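Local atomic coordinates of glutaminase 1 (Escherichia coli, PDB entry 1U60), a protein that hydrolyses L-glutamine to L-glutamate and ammonium, working as a homotetramer. Residues Thr163-Phe166 against His167-Ile171; Ala188-Val191 against Tyr192-Cys196. All blocks are in the same frame, centred on the assembly; numbering follows the deposited sequence.

Following the chain from its N terminus, contact 1 comes first: it spans the turn by which the loop after helix 155-162 enters helix 166-178, closing that turn with side chains and main chain alike. Contact 2 lies along the next helix, 185-195, joining successive turns through most of its length. The two are in series, neither enclosing the other, with centres about 11 Å apart. They meet where the side chain of Asn165 lies against Cys189 and comes close to the hydroxyl of Thr193, and where Asn168 packs on Tyr192. Helices 166-178 and 185-195 thereby meet at two residues, Asn168 and Tyr192, predicted to bind substrate.

Contact 1 (Thr163-Phe166 against His167-Ile171); sequences TTNF and HNRAI
The guanidinium group of Arg169 has Phe166 CE1 over one face, 3.7 Å above its plane and displaced toward the rim, while the side-chain amide of Asn165 sits at its edge, with CG in the guanidinium plane. One face of the Phe166 ring carries the backbone carbon C of Thr164, 3.9 Å above the ring and again off centre. This is the start of helix 166-178, with Asn165 at the N-cap position, although its side chain makes no capping bond. Phe166 and Arg169 run side by side in the same direction, yet ring and guanidinium are inclined by 59° and form no regular stack. Arg169 is extended from CG to NE, its CG anti to the carbonyl carbon (chi1 -59°), which carries the charged end back along the incoming loop; there NH2 is hydrogen-bonded to Gln162 O, a bond that holds this end of the group near the preceding helix. The amide of Asn165 stands almost perpendicular to the guanidinium. In the main chain, Arg169 N donates to Asn165 O at 3.1 Å and Ala170 N to Phe166 O at 3.1 Å, opening the i to i+4 ladder. His167 NE2 bonds to Asn99 O, while the side chain of Asn168, a predicted substrate-binding residue, touches Asn117 of helix 117-126. A water bridges the turn, donating to Thr164 O at 2.9 Å and accepting from His167 N at 3.1 Å.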
loop_
_atom_site.group_PDB
_atom_site.type_symbol
_atom_site.label_atom_id
_atom_site.label_comp_id
_atom_site.label_asym_id
_atom_site.label_seq_id
_atom_site.Cartn_x
_atom_site.Cartn_y
_atom_site.Cartn_z
ATOM N N THR A 163 11.472 -30.451 -7.747
ATOM C CA THR A 163 12.774 -30.856 -8.291
ATOM C C THR A 163 13.486 -29.735 -8.995
ATOM O O THR A 163 14.585 -29.941 -9.538
ATOM C CB THR A 163 12.629 -32.064 -9.218
ATOM O OG1 THR A 163 11.679 -31.789 -10.243
ATOM C CG2 THR A 163 12.082 -33.238 -8.494
ATOM N N THR A 164 12.898 -28.542 -8.965
ATOM C CA THR A 164 13.533 -27.330 -9.481
ATOM C C THR A 164 13.641 -26.135 -8.532
ATOM O O THR A 164 14.010 -25.028 -8.969
ATOM C CB THR A 164 12.794 -26.825 -10.740
ATOM O OG1 THR A 164 11.404 -26.597 -10.437
ATOM C CG2 THR A 164 12.859 -27.864 -11.871
ATOM N N ASN A 165 13.252 -26.296 -7.281
ATOM C CA ASN A 165 13.074 -25.166 -6.341
ATOM C C ASN A 165 14.317 -24.848 -5.511
ATOM O O ASN A 165 14.220 -24.488 -4.330
ATOM C CB ASN A 165 11.890 -25.436 -5.408
ATOM C CG ASN A 165 12.075 -26.675 -4.501
ATOM O OD1 ASN A 165 11.201 -26.983 -3.614
ATOM N ND2 ASN A 165 13.196 -27.365 -4.662
ATOM N N PHE A 166 15.478 -24.989 -6.134
ATOM C CA PHE A 166 16.760 -24.772 -5.451
ATOM C C PHE A 166 16.914 -23.402 -4.827
ATOM O O PHE A 166 17.470 -23.259 -3.708
ATOM C CB PHE A 166 17.915 -25.041 -6.432
ATOM C CG PHE A 166 17.760 -26.357 -7.179
ATOM C CD1 PHE A 166 17.718 -27.546 -6.482
ATOM C CD2 PHE A 166 17.601 -26.364 -8.573
ATOM C CE1 PHE A 166 17.511 -28.771 -7.137
ATOM C CE2 PHE A 166 17.397 -27.566 -9.242
ATOM C CZ PHE A 166 17.342 -28.778 -8.518
ATOM N N HIS A 167 16.441 -22.363 -5.495
ATOM C CA HIS A 167 16.593 -21.056 -4.934
ATOM C C HIS A 167 15.693 -20.874 -3.681
ATOM O O HIS A 167 16.117 -20.225 -2.702
ATOM C CB HIS A 167 16.344 -20.017 -6.017
ATOM C CG HIS A 167 16.698 -18.638 -5.616
ATOM N ND1 HIS A 167 17.886 -18.031 -5.955
ATOM C CD2 HIS A 167 15.994 -17.730 -4.909
ATOM C CE1 HIS A 167 17.905 -16.807 -5.457
ATOM N NE2 HIS A 167 16.774 -16.605 -4.797
ATOM N N ASN A 168 14.499 -21.478 -3.651
ATOM C CA ASN A 168 13.682 -21.455 -2.435
ATOM C C ASN A 168 14.301 -22.275 -1.287
ATOM O O ASN A 168 14.123 -21.921 -0.111
ATOM C CB ASN A 168 12.270 -21.953 -2.697
ATOM C CG ASN A 168 11.370 -20.932 -3.339
ATOM O OD1 ASN A 168 10.297 -21.311 -3.870
ATOM N ND2 ASN A 168 11.780 -19.684 -3.394
ATOM N N ARG A 169 15.025 -23.336 -1.607
ATOM C CA ARG A 169 15.791 -24.102 -0.590
ATOM C C ARG A 169 16.808 -23.210 0.061
ATOM O O ARG A 169 16.972 -23.229 1.311
ATOM C CB ARG A 169 16.498 -25.325 -1.162
ATOM C CG ARG A 169 15.607 -26.369 -1.839
ATOM C CD ARG A 169 16.346 -27.526 -2.439
ATOM N NE ARG A 169 15.467 -28.273 -3.343
ATOM C CZ ARG A 169 15.755 -29.477 -3.841
ATOM N NH1 ARG A 169 16.876 -30.129 -3.495
ATOM N NH2 ARG A 169 14.916 -30.051 -4.675
ATOM N N ALA A 170 17.487 -22.403 -0.760
ATOM C CA ALA A 170 18.422 -21.415 -0.242
ATOM C C ALA A 170 17.761 -20.411 0.702
ATOM O O ALA A 170 18.274 -20.148 1.786
ATOM C CB ALA A 170 19.086 -20.679 -1.332
ATOM N N ILE A 171 16.647 -19.830 0.248
ATOM C CA ILE A 171 15.899 -18.893 1.057
ATOM C C ILE A 171 15.456 -19.491 2.400
ATOM O O ILE A 171 15.564 -18.830 3.448
ATOM C CB ILE A 171 14.708 -18.300 0.248
ATOM C CG1 ILE A 171 15.206 -17.342 -0.825
ATOM C CG2 ILE A 171 13.763 -17.542 1.166
ATOM C CD1 ILE A 171 14.145 -16.827 -1.759
HETATM O O HOH W 1 14.930 -22.419 -8.157
#

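Contact 2 (Ala188-Val191 against Tyr192-Cys196); sequences ACDV and YTRQC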
loop_
_atom_site.group_PDB
_atom_site.type_symbol
_atom_site.label_atom_id
_atom_site.label_comp_id
_atom_site.label_asym_id
_atom_site.label_seq_id
_atom_site.Cartn_x
_atom_site.Cartn_y
_atom_site.Cartn_z
ATOM N N ALA A 188 9.470 -26.725 5.702
ATOM C CA ALA A 188 8.863 -25.481 5.253
ATOM C C ALA A 188 8.924 -25.344 3.737
ATOM O O ALA A 188 7.952 -24.937 3.094
ATOM C CB ALA A 188 9.513 -24.284 5.909
ATOM N N CYS A 189 10.061 -25.695 3.161
ATOM C CA CYS A 189 10.262 -25.531 1.731
ATOM C C CYS A 189 9.340 -26.504 0.998
ATOM O O CYS A 189 8.679 -26.146 0.034
ATOM C CB CYS A 189 11.740 -25.705 1.376
ATOM S SG CYS A 189 12.107 -25.421 -0.376
ATOM N N ASP A 190 9.262 -27.734 1.473
ATOM C CA ASP A 190 8.424 -28.736 0.858
ATOM C C ASP A 190 6.955 -28.261 0.864
ATOM O O ASP A 190 6.304 -28.280 -0.157
ATOM C CB ASP A 190 8.610 -30.044 1.644
ATOM C CG ASP A 190 7.655 -31.167 1.260
ATOM O OD1 ASP A 190 6.897 -31.121 0.240
ATOM O OD2 ASP A 190 7.607 -32.181 1.985
ATOM N N VAL A 191 6.448 -27.861 2.008
ATOM C CA VAL A 191 5.022 -27.534 2.085
ATOM C C VAL A 191 4.715 -26.290 1.271
ATOM O O VAL A 191 3.684 -26.223 0.620
ATOM C CB VAL A 191 4.530 -27.448 3.509
ATOM C CG1 VAL A 191 3.079 -27.080 3.573
ATOM C CG2 VAL A 191 4.721 -28.825 4.162
ATOM N N TYR A 192 5.632 -25.333 1.309
ATOM C CA TYR A 192 5.470 -24.116 0.513
ATOM C C TYR A 192 5.330 -24.497 -0.985
ATOM O O TYR A 192 4.478 -23.987 -1.710
ATOM C CB TYR A 192 6.635 -23.124 0.718
ATOM C CG TYR A 192 6.429 -21.950 -0.206
ATOM C CD1 TYR A 192 5.390 -21.071 0.029
ATOM C CD2 TYR A 192 7.159 -21.805 -1.393
ATOM C CE1 TYR A 192 5.115 -20.059 -0.803
ATOM C CE2 TYR A 192 6.878 -20.744 -2.259
ATOM C CZ TYR A 192 5.841 -19.885 -1.944
ATOM O OH TYR A 192 5.442 -18.876 -2.779
ATOM N N THR A 193 6.174 -25.425 -1.438
ATOM C CA THR A 193 6.118 -25.928 -2.813
ATOM C C THR A 193 4.773 -26.586 -3.144
ATOM O O THR A 193 4.168 -26.291 -4.173
ATOM C CB THR A 193 7.271 -26.900 -3.035
ATOM O OG1 THR A 193 8.495 -26.201 -2.770
ATOM C CG2 THR A 193 7.342 -27.328 -4.469
ATOM N N ARG A 194 4.289 -27.409 -2.231
ATOM C CA ARG A 194 2.964 -28.047 -2.359
ATOM C C ARG A 194 1.867 -27.025 -2.481
ATOM O O ARG A 194 0.998 -27.162 -3.339
ATOM C CB ARG A 194 2.642 -28.969 -1.177
ATOM C CG ARG A 194 3.594 -30.148 -1.025
ATOM C CD ARG A 194 3.154 -31.098 0.064
ATOM N NE ARG A 194 4.228 -31.846 0.714
ATOM C CZ ARG A 194 4.020 -32.802 1.641
ATOM N NH1 ARG A 194 2.793 -33.151 1.985
ATOM N NH2 ARG A 194 5.034 -33.408 2.216
ATOM N N GLN A 195 1.880 -26.008 -1.618
ATOM C CA GLN A 195 0.764 -25.055 -1.579
ATOM C C GLN A 195 0.645 -24.263 -2.878
ATOM O O GLN A 195 -0.445 -23.827 -3.288
ATOM C CB GLN A 195 0.853 -24.154 -0.360
ATOM C CG GLN A 195 1.771 -22.952 -0.525
ATOM C CD GLN A 195 1.770 -22.030 0.643
ATOM O OE1 GLN A 195 1.808 -20.766 0.465
ATOM N NE2 GLN A 195 1.790 -22.569 1.808
ATOM N N CYS A 196 1.781 -24.111 -3.571
ATOM C CA CYS A 196 1.837 -23.468 -4.865
ATOM C C CYS A 196 1.366 -24.346 -6.037
ATOM O O CYS A 196 1.131 -23.834 -7.136
ATOM C CB CYS A 196 3.260 -23.021 -5.164
ATOM S SG CYS A 196 3.808 -21.595 -4.193
#
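The carbonyl oxygen Cys189 O is approached twice by Thr193: its backbone N donates at 3.0 Å, and its hydroxyl OG1 lies 2.8 Å away. Because OG1 stands beside its own backbone N, anti to the carbonyl carbon (chi1 -58°), both groups reach the same oxygen one turn back. One residue further on, Asp190 and Arg194 form an i to i+4 salt bridge. Arg194 presents its guanidinium side-on, giving one nitrogen to each carboxylate oxygen: NE meets Asp190 OD1 at 2.8 Å and nearly straight (171°), and NH2 meets Asp190 OD2 at 2.9 Å. Both oxygens lie close to the guanidinium plane, but the two planes are turned 47° apart; NE comes to OD1 from above the carboxylate, and NH2 reaches OD2 on the syn side, though also tilted out of the plane. With CG anti to the backbone N, the Asp190 carboxylate lies alongside the arginine. Such a two-point grip limits rotation of the guanidinium, whose NH1 has a second salt bridge to Glu133 of helix 132-147. In the main chain, Arg194 N donates to Asp190 O and Gln195 N to Val191 O, while Gln195 OE1 is hydrogen-bonded to Ser68 OG. This pairing of i and i+4 side chains along helix 185-195, which packs against helices 117-126, 132-147 and 155-162, lies in the helical part of the glutaminase fold, related to that of the serine beta-lactamases; the helix also carries Tyr192, predicted to bind substrate.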